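Local coordinates for protein cellulose 1,4-beta-cellobiosidase (Thermobifida fusca, PDB 4JJJ) that probably hydrolyses cellulose to cellobiose, this chain being the glycoside hydrolase family 48 catalytic domain, an (alpha/alpha)6 fold, of a longer modular enzyme, at residues 91-96 against 215-220; 182-187 against 582-587; 413-418 against 467-472. The protein carries 1 engineered substitution. All coordinates share one frame; numbering follows the deposited sequence.

Interaction 1. Residues 91-96 against 215-220; sequences QPTNSA and KQWRYT. With BGC (beta-D-glucopyranose), chain D.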
loop_
_atom_site.group_PDB
_atom_site.type_symbol
_atom_site.label_atom_id
_atom_site.label_comp_id
_atom_site.label_asym_id
_atom_site.label_seq_id
_atom_site.Cartn_x
_atom_site.Cartn_y
_atom_site.Cartn_z
ATOM N N GLN A 91 10.183 -7.792 17.106
ATOM C CA GLN A 91 9.908 -6.507 17.770
ATOM C C GLN A 91 9.977 -6.678 19.292
ATOM O O GLN A 91 9.001 -6.657 20.024
ATOM C CB GLN A 91 8.545 -5.918 17.335
ATOM C CG GLN A 91 7.378 -6.881 17.534
ATOM C CD GLN A 91 6.034 -6.203 17.333
ATOM O OE1 GLN A 91 5.808 -5.119 17.856
ATOM N NE2 GLN A 91 5.111 -6.855 16.623
ATOM N N PRO A 92 11.226 -6.866 19.806
ATOM C CA PRO A 92 11.334 -7.378 21.210
ATOM C C PRO A 92 11.284 -6.389 22.359
ATOM O O PRO A 92 11.048 -6.834 23.523
ATOM C CB PRO A 92 12.739 -8.030 21.165
ATOM C CG PRO A 92 13.515 -7.254 20.150
ATOM C CD PRO A 92 12.448 -7.065 19.036
ATOM N N THR A 93 11.398 -5.081 22.072
ATOM C CA THR A 93 11.579 -4.102 23.166
ATOM C C THR A 93 10.474 -3.025 23.209
ATOM O O THR A 93 10.734 -1.913 23.605
ATOM C CB THR A 93 12.966 -3.496 23.078
ATOM O OG1 THR A 93 13.199 -2.948 21.781
ATOM C CG2 THR A 93 14.021 -4.481 23.388
ATOM N N ASN A 94 9.238 -3.371 22.899
ATOM C CA ASN A 94 8.158 -2.406 23.033
ATOM C C ASN A 94 7.920 -1.991 24.511
ATOM O O ASN A 94 7.325 -0.964 24.768
ATOM C CB ASN A 94 6.838 -2.923 22.460
ATOM C CG ASN A 94 6.842 -2.979 20.944
ATOM O OD1 ASN A 94 6.716 -1.939 20.271
ATOM N ND2 ASN A 94 6.902 -4.166 20.428
ATOM N N SER A 95 8.397 -2.752 25.473
ATOM C CA SER A 95 8.189 -2.329 26.908
ATOM C C SER A 95 8.833 -1.024 27.240
ATOM O O SER A 95 8.440 -0.366 28.241
ATOM C CB SER A 95 8.695 -3.396 27.901
ATOM O OG SER A 95 10.106 -3.484 27.827
ATOM N N ALA A 96 9.843 -0.661 26.495
ATOM C CA ALA A 96 10.525 0.614 26.665
ATOM C C ALA A 96 9.776 1.807 26.109
ATOM O O ALA A 96 10.209 2.931 26.326
ATOM C CB ALA A 96 11.904 0.577 26.061
ATOM N N LYS A 215 22.182 -0.613 17.771
ATOM C CA LYS A 215 21.495 -1.724 17.044
ATOM C C LYS A 215 20.009 -1.631 17.369
ATOM O O LYS A 215 19.646 -1.360 18.536
ATOM C CB LYS A 215 22.064 -3.044 17.506
ATOM C CG LYS A 215 23.541 -3.168 17.160
ATOM C CD LYS A 215 24.096 -4.456 17.635
ATOM C CE LYS A 215 25.594 -4.596 17.290
ATOM N NZ LYS A 215 26.069 -5.948 17.701
ATOM N N GLN A 216 19.136 -1.850 16.364
ATOM C CA GLN A 216 17.682 -1.542 16.551
ATOM C C GLN A 216 16.890 -2.179 15.418
ATOM O O GLN A 216 17.445 -2.658 14.389
ATOM C CB GLN A 216 17.519 -0.029 16.461
ATOM C CG GLN A 216 17.912 0.561 15.115
ATOM C CD GLN A 216 17.828 2.058 15.160
ATOM O OE1 GLN A 216 16.879 2.679 14.642
ATOM N NE2 GLN A 216 18.792 2.683 15.795
ATOM N N TRP A 217 15.598 -2.244 15.678
ATOM C CA TRP A 217 14.620 -2.755 14.701
ATOM C C TRP A 217 13.632 -1.632 14.476
ATOM O O TRP A 217 13.358 -0.793 15.330
ATOM C CB TRP A 217 13.918 -3.980 15.326
ATOM C CG TRP A 217 13.353 -3.835 16.712
ATOM C CD1 TRP A 217 13.967 -3.998 17.874
ATOM C CD2 TRP A 217 12.043 -3.343 17.012
ATOM N NE1 TRP A 217 13.149 -3.692 18.929
ATOM C CE2 TRP A 217 11.927 -3.287 18.421
ATOM C CE3 TRP A 217 10.953 -2.977 16.211
ATOM C CZ2 TRP A 217 10.735 -2.854 19.060
ATOM C CZ3 TRP A 217 9.779 -2.544 16.836
ATOM C CH2 TRP A 217 9.677 -2.471 18.227
ATOM N N ARG A 218 12.973 -1.677 13.293
ATOM C CA ARG A 218 11.864 -0.831 13.007
ATOM C C ARG A 218 11.049 -1.456 11.844
ATOM O O ARG A 218 11.653 -2.107 10.991
ATOM C CB ARG A 218 12.265 0.578 12.619
ATOM C CG ARG A 218 13.288 0.721 11.497
ATOM C CD ARG A 218 14.695 0.904 12.097
ATOM N NE ARG A 218 15.638 1.290 11.014
ATOM C CZ ARG A 218 16.376 0.463 10.297
ATOM N NH1 ARG A 218 16.332 -0.853 10.514
ATOM N NH2 ARG A 218 17.106 0.970 9.362
ATOM N N TYR A 219 9.746 -1.202 11.847
ATOM C CA TYR A 219 8.831 -1.786 10.856
ATOM C C TYR A 219 7.929 -0.653 10.393
ATOM O O TYR A 219 7.725 0.302 11.088
ATOM C CB TYR A 219 7.992 -2.956 11.447
ATOM C CG TYR A 219 8.929 -4.045 11.908
ATOM C CD1 TYR A 219 9.633 -4.847 10.990
ATOM C CD2 TYR A 219 9.275 -4.175 13.255
ATOM C CE1 TYR A 219 10.568 -5.802 11.434
ATOM C CE2 TYR A 219 10.167 -5.132 13.688
ATOM C CZ TYR A 219 10.878 -5.905 12.757
ATOM O OH TYR A 219 11.905 -6.830 13.097
ATOM N N THR A 220 7.333 -0.829 9.227
ATOM C CA THR A 220 6.410 0.096 8.667
ATOM C C THR A 220 5.189 -0.607 8.139
ATOM O O THR A 220 5.284 -1.529 7.356
ATOM C CB THR A 220 6.965 0.861 7.514
ATOM O OG1 THR A 220 8.272 1.415 7.842
ATOM C CG2 THR A 220 6.027 2.014 7.144
HETATM C C2 BGC D . 8.686 3.182 4.507
HETATM C C3 BGC D . 8.877 4.022 5.717
HETATM C C4 BGC D . 8.951 5.526 5.402
HETATM C C5 BGC D . 7.720 5.831 4.510
HETATM C C6 BGC D . 7.711 7.321 4.198
HETATM C C1 BGC D . 7.478 3.680 3.732
HETATM O O2 BGC D . 8.558 1.827 4.852
HETATM O O3 BGC D . 10.009 3.541 6.346
HETATM O O4 BGC D . 8.773 6.323 6.605
HETATM O O5 BGC D . 7.654 5.028 3.335
HETATM O O6 BGC D . 8.714 7.547 3.184
#
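In the four-stranded antiparallel sheet that backs part of the glycan pocket, strand 216-220 presents the indole of Trp-217 to the loop 91-96, and Gln-91, Pro-92, Thr-93 and Asn-94 gather round it. Two CH-pi contacts fall on the same ring face: Gln-91 CA stands 3.7 Å from the centroid of the Trp-217 six-membered ring, almost on its normal, and Pro-92 CD is equally near the five-membered one. A chi1 of 50° sets CG of Trp-217 between its backbone N and carbonyl carbon, turning the pyrrole edge to the loop. There Trp-217 NE1 donates, near the ring plane, to Thr-93 OG1 at 2.9 Å, with a bent N-H...O angle of 147°. That hydroxyl in turn donates to Ser-306 O of strand 302-306. Strand alternation divides the work: Trp-217 and Tyr-219 point to the loop, whereas Arg-218 and Thr-220 belong to the glycan pocket, Thr-220 OG1 lying 3.0 Å from O2 of the chain D glucose. Asn-94 OD1, which is bonded to Arg-316 NH2, lies at the ring edge near its plane, 3.6 Å from Trp-217 CH2. Asn-94 ND2 donates to Gln-91 OE1 at 3.0 Å, while Gln-91 NE2 is held by Pro-86 O and Ile-143 O.

Interaction 2. Residues 182-187 against 582-587; sequences SVWETI and ATFLSI. With CA (calcium ion), chain E.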
loop_
_atom_site.group_PDB
_atom_site.type_symbol
_atom_site.label_atom_id
_atom_site.label_comp_id
_atom_site.label_asym_id
_atom_site.label_seq_id
_atom_site.Cartn_x
_atom_site.Cartn_y
_atom_site.Cartn_z
ATOM N N SER A 182 12.685 7.963 -5.384
ATOM C CA SER A 182 11.919 6.959 -6.098
ATOM C C SER A 182 12.420 5.521 -5.788
ATOM O O SER A 182 13.393 5.293 -5.067
ATOM C CB SER A 182 12.089 7.210 -7.523
ATOM O OG SER A 182 13.332 6.673 -8.041
ATOM N N VAL A 183 11.656 4.550 -6.319
ATOM C CA VAL A 183 12.019 3.100 -6.213
ATOM C C VAL A 183 13.425 2.859 -6.698
ATOM O O VAL A 183 14.117 1.914 -6.302
ATOM C CB VAL A 183 10.964 2.276 -6.997
ATOM C CG1 VAL A 183 10.991 2.631 -8.477
ATOM C CG2 VAL A 183 11.103 0.787 -6.683
ATOM N N TRP A 184 13.901 3.713 -7.638
ATOM C CA TRP A 184 15.255 3.585 -8.268
ATOM C C TRP A 184 16.364 4.119 -7.381
ATOM O O TRP A 184 17.518 3.880 -7.704
ATOM C CB TRP A 184 15.297 4.302 -9.580
ATOM C CG TRP A 184 14.300 3.830 -10.540
ATOM C CD1 TRP A 184 13.033 4.327 -10.701
ATOM C CD2 TRP A 184 14.367 2.636 -11.283
ATOM N NE1 TRP A 184 12.340 3.544 -11.630
ATOM C CE2 TRP A 184 13.146 2.495 -11.993
ATOM C CE3 TRP A 184 15.373 1.709 -11.500
ATOM C CZ2 TRP A 184 12.895 1.390 -12.840
ATOM C CZ3 TRP A 184 15.126 0.635 -12.345
ATOM C CH2 TRP A 184 13.939 0.502 -13.018
ATOM N N GLU A 185 16.009 4.852 -6.305
ATOM C CA GLU A 185 16.969 5.703 -5.557
ATOM C C GLU A 185 17.154 5.326 -4.131
ATOM O O GLU A 185 17.790 6.046 -3.400
ATOM C CB GLU A 185 16.543 7.166 -5.713
ATOM C CG GLU A 185 16.639 7.723 -7.160
ATOM C CD GLU A 185 15.915 8.997 -7.379
ATOM O OE1 GLU A 185 14.782 9.113 -6.932
ATOM O OE2 GLU A 185 16.412 9.909 -8.028
ATOM N N THR A 186 16.633 4.158 -3.699
ATOM C CA THR A 186 16.708 3.698 -2.318
ATOM C C THR A 186 17.971 2.834 -2.125
ATOM O O THR A 186 18.570 2.332 -3.087
ATOM C CB THR A 186 15.519 2.754 -1.994
ATOM O OG1 THR A 186 15.597 1.633 -2.951
ATOM C CG2 THR A 186 14.201 3.531 -2.145
ATOM N N ILE A 187 18.327 2.639 -0.874
ATOM C CA ILE A 187 19.358 1.681 -0.461
ATOM C C ILE A 187 18.600 0.643 0.426
ATOM O O ILE A 187 18.254 0.897 1.586
ATOM C CB ILE A 187 20.544 2.354 0.288
ATOM C CG1 ILE A 187 21.177 3.404 -0.625
ATOM C CG2 ILE A 187 21.462 1.264 0.792
ATOM C CD1 ILE A 187 22.079 4.336 0.124
ATOM N N ALA A 582 27.794 4.920 -6.789
ATOM C CA ALA A 582 26.987 3.738 -6.974
ATOM C C ALA A 582 25.736 4.014 -7.770
ATOM O O ALA A 582 25.296 5.151 -7.951
ATOM C CB ALA A 582 26.697 3.097 -5.653
ATOM N N THR A 583 25.132 2.932 -8.252
ATOM C CA THR A 583 23.886 3.008 -9.050
ATOM C C THR A 583 22.930 1.977 -8.465
ATOM O O THR A 583 23.284 1.124 -7.628
ATOM C CB THR A 583 24.076 2.699 -10.503
ATOM O OG1 THR A 583 24.485 1.310 -10.559
ATOM C CG2 THR A 583 25.077 3.664 -11.227
ATOM N N PHE A 584 21.672 2.096 -8.841
ATOM C CA PHE A 584 20.656 1.055 -8.488
ATOM C C PHE A 584 21.186 -0.356 -8.754
ATOM O O PHE A 584 21.045 -1.268 -7.911
ATOM C CB PHE A 584 19.363 1.348 -9.299
ATOM C CG PHE A 584 18.273 0.284 -9.160
ATOM C CD1 PHE A 584 18.289 -0.869 -9.931
ATOM C CD2 PHE A 584 17.272 0.446 -8.220
ATOM C CE1 PHE A 584 17.300 -1.809 -9.823
ATOM C CE2 PHE A 584 16.301 -0.522 -8.071
ATOM C CZ PHE A 584 16.324 -1.640 -8.874
ATOM N N LEU A 585 21.774 -0.530 -9.918
ATOM C CA LEU A 585 22.321 -1.802 -10.304
ATOM C C LEU A 585 23.563 -2.191 -9.537
ATOM O O LEU A 585 23.678 -3.356 -9.127
ATOM C CB LEU A 585 22.599 -1.854 -11.801
ATOM C CG LEU A 585 23.278 -3.123 -12.272
ATOM C CD1 LEU A 585 22.341 -4.297 -12.171
ATOM C CD2 LEU A 585 23.769 -2.926 -13.698
ATOM N N SER A 586 24.453 -1.238 -9.281
ATOM C CA SER A 586 25.679 -1.601 -8.612
ATOM C C SER A 586 25.517 -2.051 -7.164
ATOM O O SER A 586 26.378 -2.815 -6.631
ATOM C CB SER A 586 26.773 -0.505 -8.737
ATOM O OG SER A 586 26.591 0.482 -7.770
ATOM N N ILE A 587 24.399 -1.709 -6.497
ATOM C CA ILE A 587 24.134 -2.233 -5.173
ATOM C C ILE A 587 23.085 -3.342 -5.187
ATOM O O ILE A 587 22.616 -3.789 -4.121
ATOM C CB ILE A 587 23.729 -1.152 -4.169
ATOM C CG1 ILE A 587 22.456 -0.344 -4.517
ATOM C CG2 ILE A 587 24.830 -0.171 -4.043
ATOM C CD1 ILE A 587 21.881 0.396 -3.348
HETATM CA CA CA E . 14.326 11.384 -7.467
HETATM O O HOH W 1 13.074 13.541 -7.782
HETATM O O HOH W 2 15.995 12.639 -6.404
#
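Trp-184 and Phe-584 meet edge-to-face, the benzo edge of the indole directed at the phenyl ring, with centroids 5.0 Å apart and planes at 55°. The touching atom is Trp-184 CE3, poised over the middle of the ring and 4.0 Å from Phe-584 CG. The phenyl group, swung opposite its own backbone N (chi1 174°), reaches along the turn backbone, where Trp-184 O lies 3.5 Å from Phe-584 CD2 and Val-183 O approaches the ring rim near its plane. Were Phe-584 cut back to an alanine, the Trp-184 edge would probably lose its aromatic partner and a gap open beside the two carbonyls. Ile-587 CD1 packs across Ile-187 CG1 at 4.1 Å, close to Thr-186 O, which is bound by Arg-588.

The indole projects from a type I beta turn, Ser-182 to Glu-185, reinforced by an ST turn in which Trp-184 N donates to Ser-182 OG. Ser-182 N donates to the anti lone pair of Glu-185 OE1 at 2.8 Å, and Ser-182 OG meets that oxygen from above the carboxylate plane. The Glu-185 carboxylate chelates calcium, OE1 at 2.4 Å and OE2 at 2.6 Å from the ion, with Arg-180 O, Asp-408, Glu-560 and two waters completing the shell. Phe-584 lies in a turn held by reciprocal bonds, Ser-586 N to Thr-583 OG1 (an ST motif) and Thr-583 N to Ser-586 OG, which probably help place it.

Interaction 3. Residues 413-418 against 467-472; sequences NWFGFQ and SDLEWS. With ZN (zinc ion), chain B; BGC (beta-D-glucopyranose), chain C; BGC (beta-D-glucopyranose), chain F.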
loop_
_atom_site.group_PDB
_atom_site.type_symbol
_atom_site.label_atom_id
_atom_site.label_comp_id
_atom_site.label_asym_id
_atom_site.label_seq_id
_atom_site.Cartn_x
_atom_site.Cartn_y
_atom_site.Cartn_z
ATOM N N ASN A 413 -0.892 9.993 -10.012
ATOM C CA ASN A 413 -0.982 9.934 -11.472
ATOM C C ASN A 413 -1.433 8.527 -11.962
ATOM O O ASN A 413 -1.869 8.348 -13.076
ATOM C CB ASN A 413 0.343 10.324 -12.031
ATOM C CG ASN A 413 0.598 11.831 -11.950
ATOM O OD1 ASN A 413 -0.117 12.586 -11.290
ATOM N ND2 ASN A 413 1.675 12.266 -12.614
ATOM N N TRP A 414 -1.240 7.484 -11.140
ATOM C CA TRP A 414 -1.689 6.093 -11.567
ATOM C C TRP A 414 -3.139 5.901 -11.405
ATOM O O TRP A 414 -3.673 6.051 -10.283
ATOM C CB TRP A 414 -0.950 5.131 -10.666
ATOM C CG TRP A 414 -1.223 3.696 -11.052
ATOM C CD1 TRP A 414 -1.156 3.155 -12.326
ATOM C CD2 TRP A 414 -1.501 2.610 -10.154
ATOM N NE1 TRP A 414 -1.464 1.824 -12.278
ATOM C CE2 TRP A 414 -1.673 1.454 -10.961
ATOM C CE3 TRP A 414 -1.738 2.528 -8.791
ATOM C CZ2 TRP A 414 -1.970 0.228 -10.385
ATOM C CZ3 TRP A 414 -2.025 1.337 -8.240
ATOM C CH2 TRP A 414 -2.156 0.184 -9.035
ATOM N N PHE A 415 -3.820 5.591 -12.511
ATOM C CA PHE A 415 -5.245 5.284 -12.491
ATOM C C PHE A 415 -5.621 4.120 -11.594
ATOM O O PHE A 415 -6.775 4.101 -11.160
ATOM C CB PHE A 415 -5.790 5.085 -13.889
ATOM C CG PHE A 415 -7.241 4.797 -13.976
ATOM C CD1 PHE A 415 -8.216 5.810 -13.936
ATOM C CD2 PHE A 415 -7.665 3.510 -14.104
ATOM C CE1 PHE A 415 -9.564 5.552 -14.053
ATOM C CE2 PHE A 415 -9.008 3.214 -14.199
ATOM C CZ PHE A 415 -9.966 4.249 -14.202
ATOM N N GLY A 416 -4.692 3.256 -11.317
ATOM C CA GLY A 416 -4.992 2.135 -10.414
ATOM C C GLY A 416 -5.568 2.581 -9.095
ATOM O O GLY A 416 -6.440 1.914 -8.533
ATOM N N PHE A 417 -5.113 3.703 -8.530
ATOM C CA PHE A 417 -5.634 4.076 -7.246
ATOM C C PHE A 417 -7.088 4.505 -7.324
ATOM O O PHE A 417 -7.846 4.390 -6.375
ATOM C CB PHE A 417 -4.794 5.218 -6.686
ATOM C CG PHE A 417 -3.525 4.828 -6.013
ATOM C CD1 PHE A 417 -3.499 3.842 -5.028
ATOM C CD2 PHE A 417 -2.353 5.387 -6.426
ATOM C CE1 PHE A 417 -2.286 3.515 -4.367
ATOM C CE2 PHE A 417 -1.188 5.045 -5.804
ATOM C CZ PHE A 417 -1.158 4.132 -4.786
ATOM N N GLN A 418 -7.515 4.993 -8.504
ATOM C CA GLN A 418 -8.933 5.365 -8.722
ATOM C C GLN A 418 -9.825 4.165 -8.494
ATOM O O GLN A 418 -10.790 4.220 -7.717
ATOM C CB GLN A 418 -9.241 5.843 -10.115
ATOM C CG GLN A 418 -8.560 7.139 -10.556
ATOM C CD GLN A 418 -8.995 8.291 -9.759
ATOM O OE1 GLN A 418 -10.246 8.591 -9.640
ATOM N NE2 GLN A 418 -8.039 8.999 -9.150
ATOM N N SER A 467 -4.467 4.616 -17.711
ATOM C CA SER A 467 -3.238 4.336 -17.054
ATOM C C SER A 467 -2.680 5.561 -16.332
ATOM O O SER A 467 -2.697 5.631 -15.093
ATOM C CB SER A 467 -2.207 3.741 -18.044
ATOM O OG SER A 467 -0.952 3.635 -17.360
ATOM N N ASP A 468 -2.282 6.594 -17.060
ATOM C CA ASP A 468 -1.660 7.770 -16.436
ATOM C C ASP A 468 -2.602 8.936 -16.455
ATOM O O ASP A 468 -3.256 9.218 -17.491
ATOM C CB ASP A 468 -0.354 8.126 -17.182
ATOM C CG ASP A 468 0.515 9.108 -16.454
ATOM O OD1 ASP A 468 0.709 9.018 -15.203
ATOM O OD2 ASP A 468 1.103 9.947 -17.205
ATOM N N LEU A 469 -2.650 9.653 -15.337
ATOM C CA LEU A 469 -3.494 10.786 -15.156
ATOM C C LEU A 469 -2.614 12.045 -14.944
ATOM O O LEU A 469 -1.531 11.954 -14.380
ATOM C CB LEU A 469 -4.349 10.618 -13.929
ATOM C CG LEU A 469 -5.259 9.388 -13.901
ATOM C CD1 LEU A 469 -6.036 9.320 -12.656
ATOM C CD2 LEU A 469 -6.190 9.328 -15.103
ATOM N N GLU A 470 -3.110 13.198 -15.420
ATOM C CA GLU A 470 -2.486 14.494 -15.206
ATOM C C GLU A 470 -3.478 15.432 -14.521
ATOM O O GLU A 470 -4.614 15.667 -15.046
ATOM C CB GLU A 470 -2.062 15.154 -16.515
ATOM C CG GLU A 470 -1.295 16.483 -16.310
ATOM C CD GLU A 470 0.133 16.405 -15.811
ATOM O OE1 GLU A 470 0.688 15.306 -15.806
ATOM O OE2 GLU A 470 0.694 17.446 -15.412
ATOM N N TRP A 471 -3.105 15.904 -13.342
ATOM C CA TRP A 471 -3.962 16.698 -12.486
ATOM C C TRP A 471 -3.551 18.208 -12.602
ATOM O O TRP A 471 -2.405 18.550 -12.840
ATOM C CB TRP A 471 -3.691 16.291 -11.040
ATOM C CG TRP A 471 -4.163 14.903 -10.769
ATOM C CD1 TRP A 471 -3.469 13.729 -10.828
ATOM C CD2 TRP A 471 -5.566 14.539 -10.522
ATOM N NE1 TRP A 471 -4.329 12.615 -10.643
ATOM C CE2 TRP A 471 -5.608 13.104 -10.431
ATOM C CE3 TRP A 471 -6.716 15.269 -10.338
ATOM C CZ2 TRP A 471 -6.789 12.419 -10.236
ATOM C CZ3 TRP A 471 -7.871 14.579 -10.063
ATOM C CH2 TRP A 471 -7.921 13.210 -10.079
ATOM N N SER A 472 -4.532 19.056 -12.380
ATOM C CA SER A 472 -4.316 20.444 -12.331
ATOM C C SER A 472 -5.323 21.093 -11.403
ATOM O O SER A 472 -6.415 20.602 -11.222
ATOM C CB SER A 472 -4.307 21.068 -13.722
ATOM O OG SER A 472 -5.527 20.872 -14.380
HETATM ZN ZN ZN B . 2.292 11.404 -16.508
HETATM C C2 BGC C . 2.058 1.573 -12.503
HETATM C C3 BGC C . 2.571 0.992 -11.191
HETATM C C4 BGC C . 1.933 -0.387 -10.920
HETATM C C5 BGC C . 1.918 -1.354 -12.119
HETATM C C6 BGC C . 0.993 -2.556 -11.920
HETATM C C1 BGC C . 2.137 0.557 -13.617
HETATM O O1 BGC C . 1.551 1.191 -14.802
HETATM O O2 BGC C . 2.911 2.741 -12.743
HETATM O O3 BGC C . 2.303 1.878 -10.100
HETATM O O4 BGC C . 2.580 -1.072 -9.846
HETATM O O5 BGC C . 1.453 -0.676 -13.286
HETATM O O6 BGC C . -0.362 -2.198 -11.827
HETATM C C2 BGC F . 2.454 -2.157 -7.754
HETATM C C3 BGC F . 1.743 -2.225 -6.404
HETATM C C4 BGC F . 1.597 -0.798 -5.798
HETATM C C5 BGC F . 1.049 0.220 -6.829
HETATM C C6 BGC F . 1.093 1.621 -6.266
HETATM C C1 BGC F . 1.799 -1.157 -8.688
HETATM O O2 BGC F . 2.406 -3.430 -8.384
HETATM O O3 BGC F . 2.514 -3.109 -5.553
HETATM O O4 BGC F . 0.734 -0.884 -4.646
HETATM O O5 BGC F . 1.840 0.119 -8.020
HETATM O O6 BGC F . 2.410 1.977 -5.890
HETATM O O HOH W 3 -0.563 15.115 -12.383
HETATM O O HOH W 4 2.471 15.024 -13.370
HETATM O O HOH W 5 2.798 10.468 -14.383
HETATM O O HOH W 6 0.555 12.221 -15.827
HETATM O O HOH W 7 2.210 10.875 -16.345
HETATM O O HOH W 8 3.753 10.361 -15.599
HETATM O O HOH W 9 2.685 12.571 -18.421
HETATM O O HOH W 10 3.761 13.313 -16.046
#
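Asn-413 meets strand 467-472 with backbone and amide. Its carbonyl takes Leu-469 N on a lone pair in the carbonyl plane, at 2.7 Å between Asn-413 O and Leu-469 N. Its OD1 lies in the plane of the Trp-471 indole at the CD1 edge, and one water ties that oxygen to Trp-471 N, while Asn-413 ND2 reaches a water modelled beside the zinc ion. Asp-468 OD2 holds the zinc, but this aspartate has two conformers and the modelled water shell, one water almost upon the metal, is doubtful.

Trp-414 forms a single antiparallel bridge with Asp-468, a non-hydrogen-bonded pair, and its CG lies anti to the backbone N (chi1 -176°), which carries the indole away from the strand into the glycan pocket. Gly-416 CA backs one indole face. The other is a sugar platform for two glucoses, with Trp-414 CD1 3.6 Å from C2 of the chain C glucose and Trp-414 CZ3 3.6 Å from C5 of the chain F glucose.

Phe-415 N closes the bridge with a nearly straight bond (171°) to Ser-467 O at 2.8 Å, and its ring rests against Leu-469 CD2. Phe-417 CZ touches C6 of the chain F glucose at 3.7 Å. Gln-418 CG packs on Leu-469 CD1 at 3.9 Å, and its NE2 meets the Trp-471 edge; OE1 is taken by Ile-373 N and Trp-444 NE1. Trp-471 NE1 is bonded to Asn-412 O.

The segment runs from the bridge with strand 465-473 into helix 416-432; that strand pairs with 488-496, while Val-501 of helix 499-516 packs against Trp-414 and Phe-415.

How the interactions relate
All three contacts lie in one catalytic domain, two of them holding residues of glycan pockets. Interactions 1 and 3 lie on opposite sides of the chain's centre, their own centres about 36 Å apart: 215-220 contributes Arg-218 and Thr-220 to one pocket, 413-418 Trp-414 and Phe-417 to another. The Trp-414 side chain is about 7 Å from that of Glu-51, the predicted proton donor; the predicted nucleophile position, Asn-224, carries the engineered substitution and follows shortly after 215-220. Interaction 2 carries, through Glu-185, a bound calcium, with the side chain of Val-183 about 8 Å from a bound glucose. Its nearest atoms are about 8 Å from interaction 1 and 12 Å from interaction 3.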